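PDB 6CJ4: citrate lyase subunit beta-like protein from Mycobacterium tuberculosis H37Rv, which is a magnesium-binding lyase of the HpcH/HpaI aldolase family that may play a role in fatty acid biosynthesis. Local coordinates for residues Leu118-Arg123 with Ala144-Ala149; Asp42-Val47 with Val70-Ala75. All coordinates share one frame; numbering follows the deposited sequence.

Overall arrangement
The chain is a TIM barrel of eight parallel strands, and both contacts lie at the C-terminal ends of its strands, where magnesium and acetoacetate are bound. Contact 2 (42-47 with 70-75) joins the ends of neighbouring strands 38-42 and 69-72. Contact 1 (118-123 with 144-149) joins the end of strand 114-119 to the helix that follows strand 137-142. Their centres are about 15 Å apart, yet they touch across the pocket: Asp45 OD2 comes to 3.4 Å from Asp146 OD2, and Arg72 NH1 to 3.4 Å from Leu118 CD2. Lys100 NZ pairs with Asp146 as well as with Glu44 and Asp45. Contact 1 supplies both protein ligands of the metal, contact 2 the arginine that meets acetoacetate.

Contact 1. Residues Leu118-Arg123 with Ala144-Ala149. With MG (magnesium ion), chain B; AAE (acetoacetic acid), chain D.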
loop_
_atom_site.group_PDB
_atom_site.type_symbol
_atom_site.label_atom_id
_atom_site.label_comp_id
_atom_site.label_asym_id
_atom_site.label_seq_id
_atom_site.Cartn_x
_atom_site.Cartn_y
_atom_site.Cartn_z
ATOM N N LEU A 118 -12.107 14.111 -0.713
ATOM C CA LEU A 118 -12.563 12.824 -1.236
ATOM C C LEU A 118 -11.547 12.390 -2.289
ATOM O O LEU A 118 -11.505 12.932 -3.401
ATOM C CB LEU A 118 -13.979 12.940 -1.794
ATOM C CG LEU A 118 -14.528 11.771 -2.621
ATOM C CD1 LEU A 118 -14.433 10.429 -1.879
ATOM C CD2 LEU A 118 -15.984 12.068 -3.043
ATOM N N VAL A 119 -10.712 11.420 -1.924
ATOM C CA VAL A 119 -9.682 10.897 -2.814
ATOM C C VAL A 119 -10.282 9.749 -3.617
ATOM O O VAL A 119 -10.739 8.754 -3.049
ATOM C CB VAL A 119 -8.447 10.430 -2.024
ATOM C CG1 VAL A 119 -7.501 9.657 -2.940
ATOM C CG2 VAL A 119 -7.729 11.619 -1.399
ATOM N N GLU A 120 -10.266 9.886 -4.942
ATOM C CA GLU A 120 -10.938 8.934 -5.820
ATOM C C GLU A 120 -10.279 8.919 -7.193
ATOM O O GLU A 120 -10.945 8.651 -8.199
ATOM C CB GLU A 120 -12.444 9.267 -5.930
ATOM C CG GLU A 120 -12.729 10.735 -6.252
ATOM C CD GLU A 120 -14.213 11.090 -6.214
ATOM O OE1 GLU A 120 -15.058 10.164 -6.174
ATOM O OE2 GLU A 120 -14.536 12.304 -6.231
ATOM N N THR A 121 -8.985 9.241 -7.249
ATOM C CA THR A 121 -8.180 9.166 -8.461
ATOM C C THR A 121 -6.791 8.696 -8.059
ATOM O O THR A 121 -6.410 8.784 -6.888
ATOM C CB THR A 121 -8.060 10.525 -9.183
ATOM O OG1 THR A 121 -7.269 11.421 -8.384
ATOM C CG2 THR A 121 -9.426 11.154 -9.441
ATOM N N ALA A 122 -6.029 8.208 -9.045
ATOM C CA ALA A 122 -4.677 7.731 -8.760
ATOM C C ALA A 122 -3.795 8.852 -8.221
ATOM O O ALA A 122 -3.014 8.641 -7.283
ATOM C CB ALA A 122 -4.058 7.109 -10.013
ATOM N N ARG A 123 -3.895 10.052 -8.801
ATOM C CA ARG A 123 -3.078 11.157 -8.307
ATOM C C ARG A 123 -3.414 11.482 -6.853
ATOM O O ARG A 123 -2.515 11.733 -6.041
ATOM C CB ARG A 123 -3.255 12.385 -9.198
ATOM C CG ARG A 123 -2.487 13.595 -8.691
ATOM C CD ARG A 123 -1.008 13.362 -8.829
ATOM N NE ARG A 123 -0.621 13.437 -10.232
ATOM C CZ ARG A 123 -0.125 14.522 -10.815
ATOM N NH1 ARG A 123 0.064 15.631 -10.108
ATOM N NH2 ARG A 123 0.190 14.494 -12.105
ATOM N N ALA A 144 -14.319 4.395 -4.533
ATOM C CA ALA A 144 -13.809 3.286 -5.338
ATOM C C ALA A 144 -14.184 3.412 -6.806
ATOM O O ALA A 144 -13.431 2.954 -7.678
ATOM C CB ALA A 144 -14.340 1.951 -4.803
ATOM N N GLU A 145 -15.358 3.974 -7.099
ATOM C CA GLU A 145 -15.877 3.910 -8.461
ATOM C C GLU A 145 -15.198 4.934 -9.360
ATOM O O GLU A 145 -14.776 4.601 -10.474
ATOM C CB GLU A 145 -17.393 4.088 -8.449
ATOM C CG GLU A 145 -18.084 3.163 -7.446
ATOM C CD GLU A 145 -17.746 1.689 -7.670
ATOM O OE1 GLU A 145 -17.665 1.262 -8.843
ATOM O OE2 GLU A 145 -17.552 0.959 -6.670
ATOM N N ASP A 146 -15.085 6.185 -8.897
ATOM C CA ASP A 146 -14.303 7.161 -9.653
ATOM C C ASP A 146 -12.840 6.742 -9.743
ATOM O O ASP A 146 -12.172 7.030 -10.747
ATOM C CB ASP A 146 -14.422 8.556 -9.029
ATOM C CG ASP A 146 -15.548 9.383 -9.641
ATOM O OD1 ASP A 146 -15.684 9.378 -10.883
ATOM O OD2 ASP A 146 -16.304 10.033 -8.883
ATOM N N LEU A 147 -12.324 6.069 -8.710
ATOM C CA LEU A 147 -10.950 5.579 -8.764
ATOM C C LEU A 147 -10.781 4.625 -9.934
ATOM O O LEU A 147 -9.919 4.823 -10.795
ATOM C CB LEU A 147 -10.569 4.892 -7.450
ATOM C CG LEU A 147 -9.203 4.194 -7.436
ATOM C CD1 LEU A 147 -8.066 5.210 -7.497
ATOM C CD2 LEU A 147 -9.047 3.273 -6.224
ATOM N N ILE A 148 -11.633 3.603 -9.998
ATOM C CA ILE A 148 -11.547 2.628 -11.075
ATOM C C ILE A 148 -11.802 3.302 -12.417
ATOM O O ILE A 148 -11.149 2.984 -13.419
ATOM C CB ILE A 148 -12.529 1.474 -10.807
ATOM C CG1 ILE A 148 -12.019 0.626 -9.639
ATOM C CG2 ILE A 148 -12.742 0.632 -12.065
ATOM C CD1 ILE A 148 -10.786 -0.203 -9.972
ATOM N N ALA A 149 -12.744 4.251 -12.460
ATOM C CA ALA A 149 -13.060 4.911 -13.722
ATOM C C ALA A 149 -11.853 5.677 -14.250
ATOM O O ALA A 149 -11.499 5.567 -15.430
ATOM C CB ALA A 149 -14.259 5.846 -13.547
HETATM MG MG MG B . -16.993 10.002 -6.999
HETATM O O1 AAE D . -16.804 7.876 -6.891
HETATM C C2 AAE D . -17.266 7.095 -6.020
HETATM O O3 AAE D . -16.742 5.957 -5.842
HETATM C C4 AAE D . -18.434 7.498 -5.179
HETATM C C5 AAE D . -18.388 8.839 -4.514
HETATM O O8 AAE D . -17.894 9.793 -5.108
HETATM C C9 AAE D . -18.975 8.999 -3.155
HETATM O O HOH W 1 -17.014 12.114 -6.828
HETATM O O HOH W 2 -18.892 10.001 -7.901
#
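Glu120 and Asp146 run side by side into the same magnesium ion. Metal bonds come first: Glu120 OE1 binds it at 2.1 Å and Asp146 OD2 at 2.0 Å, in adjacent positions of an octahedron, with the carboxylate planes turned 88° apart. Acetoacetate chelates through O1 and O8, and two waters complete the shell; O8 lies trans to Asp146, one water trans to Glu120. The shared ion lets Glu120 OE1 and Asp146 OD2 sit 3.0 Å apart. With chi1 at 50°, Glu120 CG fits between its backbone N and carbonyl carbon, and the chain then extends straight to the metal. Hydrogen bonds, several from a second shell, position these ligands: Glu120 OE2 accepts from a metal-bound water and from Lys100 N, while Lys100 NZ bonds to Asp146 OD2. At the first turn of helix 144-150, Glu145 N gives a 2.7 Å bond to acetoacetate O3 and Asp146 N a 3.1 Å bond to its O1, so amides at the helix start receive the carboxylate. Packing closes the contact. Glu120 CB lies 3.7 Å from Asp146 CB, and Leu147 CD1 rests 3.8 Å from Thr121 C. Glu120 O faces Leu147 through a CA-H...O contact. This Glu-Asp pair is the magnesium site of the HpcH/HpaI aldolase TIM barrel, occupied by a chelating beta-keto acid.

Contact 2. Residues Asp42-Val47 with Val70-Ala75; sequences DLEDGV and VVRINA. With AAE (acetoacetic acid), chain D; ACT (acetate ion), chain C.
Arg72 lies alongside Asp42, its partner in a parallel beta bridge, and carries most of the contact. The bridge is held by Leu43 N, which bonds to Arg72 O at 2.9 Å. From Arg72 CB, Asp42 OD1 is 3.5 Å away; CG passes 4.1 Å from Glu44 CB. The chain runs extended to CD and bends there (chi3 76°), which sets NE against the acid. NE meets Asp42 OD1 at 2.8 Å in an almost straight bond (176°), lying in the guanidinium plane but above that of the carboxylate. At CZ, Glu44 OE1 sits over one face, 3.3 Å away; it contributes charge, since no N-H points at it. NH2 completes the side-on grip on Asp42 with a 2.9 Å bond to OD2, met on its syn side but well out of the carboxylate plane, and sends a second bond, of 2.7 Å, to OXT of an acetate probably from the crystallisation liquor. NH1 reaches O8 of acetoacetate at 3.0 Å. Across the Asp42 carboxylate plane from the arginine, Glu44 N bonds to OD1 in an Asx turn and Gly46 N to OD2. Outside the barrel, under helix 52-61, Leu43 CD1 packs on Val71 CG1; past the strand end Asn74 ND2 links Leu43 O to Asp84. Glu44 OE2 turns to Lys100. The chemistry implies an arginine whose charge is probably balanced by Asp42 and Glu44 and whose rotation is fixed by Asp42, leaving NH1 aimed at the metal-bound O8 of acetoacetate, in keeping with its role in substrate binding.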
loop_
_atom_site.group_PDB
_atom_site.type_symbol
_atom_site.label_atom_id
_atom_site.label_comp_id
_atom_site.label_asym_id
_atom_site.label_seq_id
_atom_site.Cartn_x
_atom_site.Cartn_y
_atom_site.Cartn_z
ATOM N N ASP A 42 -25.279 17.506 -1.848
ATOM C CA ASP A 42 -24.386 17.191 -2.954
ATOM C C ASP A 42 -24.644 18.123 -4.131
ATOM O O ASP A 42 -25.748 18.138 -4.682
ATOM C CB ASP A 42 -24.568 15.734 -3.374
ATOM C CG ASP A 42 -23.495 15.266 -4.331
ATOM O OD1 ASP A 42 -22.466 15.973 -4.491
ATOM O OD2 ASP A 42 -23.685 14.185 -4.929
ATOM N N LEU A 43 -23.613 18.861 -4.540
ATOM C CA LEU A 43 -23.648 19.625 -5.782
ATOM C C LEU A 43 -22.883 18.947 -6.915
ATOM O O LEU A 43 -22.897 19.457 -8.044
ATOM C CB LEU A 43 -23.077 21.031 -5.555
ATOM C CG LEU A 43 -23.802 21.896 -4.524
ATOM C CD1 LEU A 43 -22.943 23.127 -4.203
ATOM C CD2 LEU A 43 -25.199 22.305 -5.028
ATOM N N GLU A 44 -22.215 17.825 -6.641
ATOM C CA GLU A 44 -21.393 17.152 -7.644
ATOM C C GLU A 44 -22.159 15.994 -8.281
ATOM O O GLU A 44 -23.245 16.209 -8.819
ATOM C CB GLU A 44 -20.067 16.675 -7.035
ATOM C CG GLU A 44 -18.936 16.495 -8.075
ATOM C CD GLU A 44 -18.255 15.129 -7.995
ATOM O OE1 GLU A 44 -18.800 14.209 -7.340
ATOM O OE2 GLU A 44 -17.165 14.978 -8.591
ATOM N N ASP A 45 -21.625 14.765 -8.217
ATOM C CA ASP A 45 -22.092 13.716 -9.123
ATOM C C ASP A 45 -23.534 13.297 -8.880
ATOM O O ASP A 45 -24.150 12.718 -9.780
ATOM C CB ASP A 45 -21.176 12.490 -9.044
ATOM C CG ASP A 45 -19.942 12.642 -9.912
ATOM O OD1 ASP A 45 -19.880 13.641 -10.663
ATOM O OD2 ASP A 45 -19.039 11.781 -9.837
ATOM N N GLY A 46 -24.093 13.570 -7.704
ATOM C CA GLY A 46 -25.498 13.252 -7.499
ATOM C C GLY A 46 -26.464 14.184 -8.196
ATOM O O GLY A 46 -27.671 13.907 -8.189
ATOM N N VAL A 47 -25.984 15.275 -8.792
ATOM C CA VAL A 47 -26.848 16.248 -9.452
ATOM C C VAL A 47 -26.459 16.343 -10.921
ATOM O O VAL A 47 -25.287 16.566 -11.247
ATOM C CB VAL A 47 -26.776 17.630 -8.778
ATOM C CG1 VAL A 47 -27.616 18.628 -9.554
ATOM C CG2 VAL A 47 -27.276 17.522 -7.352
ATOM N N VAL A 70 -22.576 18.935 5.619
ATOM C CA VAL A 70 -21.419 19.177 4.766
ATOM C C VAL A 70 -21.950 19.383 3.353
ATOM O O VAL A 70 -22.975 18.800 2.984
ATOM C CB VAL A 70 -20.433 17.977 4.822
ATOM C CG1 VAL A 70 -19.330 18.101 3.775
ATOM C CG2 VAL A 70 -19.843 17.828 6.227
ATOM N N VAL A 71 -21.264 20.199 2.551
ATOM C CA VAL A 71 -21.668 20.416 1.162
ATOM C C VAL A 71 -20.584 19.863 0.248
ATOM O O VAL A 71 -19.440 20.336 0.279
ATOM C CB VAL A 71 -21.931 21.901 0.864
ATOM C CG1 VAL A 71 -22.295 22.089 -0.613
ATOM C CG2 VAL A 71 -23.064 22.449 1.766
ATOM N N ARG A 72 -20.930 18.874 -0.581
ATOM C CA ARG A 72 -19.969 18.410 -1.580
ATOM C C ARG A 72 -20.012 19.344 -2.781
ATOM O O ARG A 72 -21.043 19.452 -3.459
ATOM C CB ARG A 72 -20.219 16.970 -2.027
ATOM C CG ARG A 72 -19.167 16.556 -3.081
ATOM C CD ARG A 72 -19.025 15.038 -3.253
ATOM N NE ARG A 72 -20.129 14.468 -4.013
ATOM C CZ ARG A 72 -20.124 13.226 -4.492
ATOM N NH1 ARG A 72 -19.070 12.445 -4.293
ATOM N NH2 ARG A 72 -21.161 12.777 -5.179
ATOM N N ILE A 73 -18.897 20.031 -3.030
ATOM C CA ILE A 73 -18.785 20.943 -4.159
ATOM C C ILE A 73 -18.181 20.203 -5.344
ATOM O O ILE A 73 -17.942 18.994 -5.273
ATOM C CB ILE A 73 -17.955 22.181 -3.777
ATOM C CG1 ILE A 73 -16.524 21.765 -3.391
ATOM C CG2 ILE A 73 -18.646 22.893 -2.626
ATOM C CD1 ILE A 73 -15.613 22.940 -2.948
ATOM N N ASN A 74 -17.951 20.912 -6.442
ATOM C CA ASN A 74 -17.379 20.285 -7.622
ATOM C C ASN A 74 -15.855 20.369 -7.576
ATOM O O ASN A 74 -15.267 20.976 -6.675
ATOM C CB ASN A 74 -17.975 20.917 -8.881
ATOM C CG ASN A 74 -19.394 20.420 -9.138
ATOM O OD1 ASN A 74 -19.590 19.391 -9.786
ATOM N ND2 ASN A 74 -20.384 21.119 -8.583
ATOM N N ALA A 75 -15.215 19.703 -8.537
ATOM C CA ALA A 75 -13.778 19.469 -8.480
ATOM C C ALA A 75 -12.984 20.759 -8.694
ATOM O O ALA A 75 -13.460 21.731 -9.293
ATOM C CB ALA A 75 -13.368 18.429 -9.532
HETATM O O1 AAE D . -16.804 7.876 -6.891
HETATM C C2 AAE D . -17.266 7.095 -6.020
HETATM O O3 AAE D . -16.742 5.957 -5.842
HETATM C C4 AAE D . -18.434 7.498 -5.179
HETATM C C5 AAE D . -18.388 8.839 -4.514
HETATM O O8 AAE D . -17.894 9.793 -5.108
HETATM C C9 AAE D . -18.975 8.999 -3.155
HETATM C C ACT C . -21.972 9.373 -5.542
HETATM O O ACT C . -22.052 8.121 -5.702
HETATM O OXT ACT C . -21.100 10.174 -5.999
HETATM C CH3 ACT C . -23.118 9.997 -4.662
HETATM O O HOH W 3 -16.328 16.891 -10.059
#